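Side-chain contact in CBS domain-containing protein CBSX1, chloroplastic (Arabidopsis thaliana, PDB 4GQV), which probably regulates thioredoxins in the chloroplast through its pair of CBS domains: residues A108-E113 against T128-L133. Residues are numbered along the deposited sequence; the frame is centred on the assembly and turned at random.
Sequences APLVVE and TKYRRL
The extended backbone from L110 to V112 passes beside the chain at L133, with CA of L133 6.7 Å from CA of V112, and the side-chain contacts across it are apolar. L133 forks between its two partners. Its CD1, the branch that prolongs the side chain away from CA (chi2 177°), meets CG1 of V112 at 3.9 Å, and these two side chains cross at about a right angle. Its CD2 turns instead to L110, packing 4.0 Å from the backbone O of L110 and 4.3 Å from CD2 of the same leucine. In L110, CG is swung opposite its own backbone N, carrying the end of the side chain away from it, and chi2 (61°) makes CD2 the branch that extends the chain. There it also touches the Y130 ring, approaching CE2 obliquely at 4.4 Å. The two segments bracket helix 118-127 in the second CBS motif: the chain runs from 108-113 through the helix and returns by 128-133 into strand 134-136. Backbone hydrogen bonds between V112 and both P134 and V136 fit the parallel pairing of a beta-alpha-beta crossover, the opening unit of the CBS fold. I124 of the helix touches both L110 and L133; L133 packs against the helix, buried, whereas L110 and Y130 lie at the exposed margin. An ST turn shapes the approach to Y130: its backbone N donates to OG1 of T128 at 3.3 Å with a bent N-H...O angle of 146°, while the same hydroxyl bonds to the carbonyl of I124. The next residue, R131, forms a salt bridge through NE with D56 of the second subunit, bringing this return loop to the dimer interface.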
# COMPACT_ATOMS: atom_id res chain seq x y z
N ALA A 108 -2.05 -13.85 15.25
CA ALA A 108 -2.23 -13.07 16.47
C ALA A 108 -1.60 -11.66 16.46
O ALA A 108 -0.65 -11.39 17.18
CB ALA A 108 -1.74 -13.86 17.65
N PRO A 109 -2.14 -10.75 15.64
CA PRO A 109 -1.60 -9.39 15.56
C PRO A 109 -2.30 -8.40 16.50
O PRO A 109 -3.35 -8.72 17.06
CB PRO A 109 -1.91 -9.01 14.13
CG PRO A 109 -3.19 -9.69 13.86
CD PRO A 109 -3.21 -10.96 14.65
N LEU A 110 -1.72 -7.22 16.63
CA LEU A 110 -2.32 -6.12 17.40
C LEU A 110 -3.69 -5.76 16.83
O LEU A 110 -3.87 -5.64 15.62
CB LEU A 110 -1.38 -4.92 17.38
CG LEU A 110 -1.69 -3.66 18.17
CD1 LEU A 110 -1.75 -3.94 19.68
CD2 LEU A 110 -0.61 -2.64 17.87
N VAL A 111 -4.65 -5.60 17.73
CA VAL A 111 -6.05 -5.59 17.36
C VAL A 111 -6.77 -4.41 18.02
O VAL A 111 -6.45 -4.05 19.16
CB VAL A 111 -6.67 -6.96 17.78
CG1 VAL A 111 -8.13 -6.86 18.14
CG2 VAL A 111 -6.43 -8.00 16.70
N VAL A 112 -7.72 -3.79 17.32
CA VAL A 112 -8.62 -2.85 17.98
C VAL A 112 -10.10 -3.24 17.92
O VAL A 112 -10.49 -4.21 17.24
CB VAL A 112 -8.46 -1.39 17.46
CG1 VAL A 112 -7.03 -0.89 17.71
CG2 VAL A 112 -8.83 -1.32 15.98
N GLU A 113 -10.91 -2.48 18.65
CA GLU A 113 -12.36 -2.68 18.68
C GLU A 113 -13.08 -1.57 17.91
O GLU A 113 -12.46 -0.61 17.49
CB GLU A 113 -12.87 -2.70 20.13
CG GLU A 113 -11.94 -3.39 21.12
CD GLU A 113 -12.15 -4.89 21.16
OE1 GLU A 113 -13.33 -5.32 21.11
OE2 GLU A 113 -11.16 -5.64 21.23
N THR A 128 4.00 4.09 14.48
CA THR A 128 4.52 2.74 14.27
C THR A 128 4.52 2.34 12.80
O THR A 128 3.90 2.99 11.96
CB THR A 128 3.65 1.69 15.00
OG1 THR A 128 2.35 1.64 14.39
CG2 THR A 128 3.52 1.98 16.50
N LYS A 129 5.19 1.23 12.53
CA LYS A 129 5.27 0.67 11.18
C LYS A 129 3.90 0.25 10.65
O LYS A 129 3.74 0.01 9.44
CB LYS A 129 6.23 -0.53 11.19
CG LYS A 129 7.67 -0.19 11.56
CD LYS A 129 8.14 -0.88 12.85
CE LYS A 129 9.53 -0.39 13.25
NZ LYS A 129 10.00 -0.94 14.55
N TYR A 130 2.93 0.16 11.54
CA TYR A 130 1.59 -0.32 11.19
C TYR A 130 0.75 0.69 10.39
O TYR A 130 0.58 1.85 10.78
CB TYR A 130 0.83 -0.76 12.46
CG TYR A 130 1.59 -1.76 13.32
CD1 TYR A 130 1.68 -3.09 12.96
CD2 TYR A 130 2.21 -1.35 14.50
CE1 TYR A 130 2.38 -4.01 13.75
CE2 TYR A 130 2.91 -2.24 15.30
CZ TYR A 130 2.99 -3.57 14.92
OH TYR A 130 3.69 -4.44 15.72
N ARG A 131 0.26 0.23 9.24
CA ARG A 131 -0.57 1.05 8.36
C ARG A 131 -2.01 0.58 8.44
O ARG A 131 -2.92 1.27 7.99
CB ARG A 131 -0.08 0.93 6.92
CG ARG A 131 1.04 1.86 6.55
CD ARG A 131 0.72 2.49 5.22
NE ARG A 131 1.68 3.54 4.87
CZ ARG A 131 2.77 3.34 4.14
NH1 ARG A 131 3.05 2.14 3.67
NH2 ARG A 131 3.58 4.36 3.88
N ARG A 132 -2.21 -0.60 8.99
CA ARG A 132 -3.51 -1.23 9.10
C ARG A 132 -3.65 -1.72 10.54
O ARG A 132 -2.63 -1.91 11.21
CB ARG A 132 -3.63 -2.40 8.09
CG ARG A 132 -3.22 -1.98 6.65
CD ARG A 132 -3.33 -3.11 5.63
NE ARG A 132 -2.08 -3.36 4.91
CZ ARG A 132 -1.73 -4.55 4.41
NH1 ARG A 132 -2.52 -5.59 4.57
NH2 ARG A 132 -0.58 -4.70 3.76
N LEU A 133 -4.88 -1.88 11.01
CA LEU A 133 -5.18 -2.60 12.25
C LEU A 133 -6.52 -3.26 12.08
O LEU A 133 -7.48 -2.62 11.71
CB LEU A 133 -5.24 -1.68 13.47
CG LEU A 133 -3.94 -1.02 13.94
CD1 LEU A 133 -4.22 -0.08 15.13
CD2 LEU A 133 -2.87 -2.04 14.29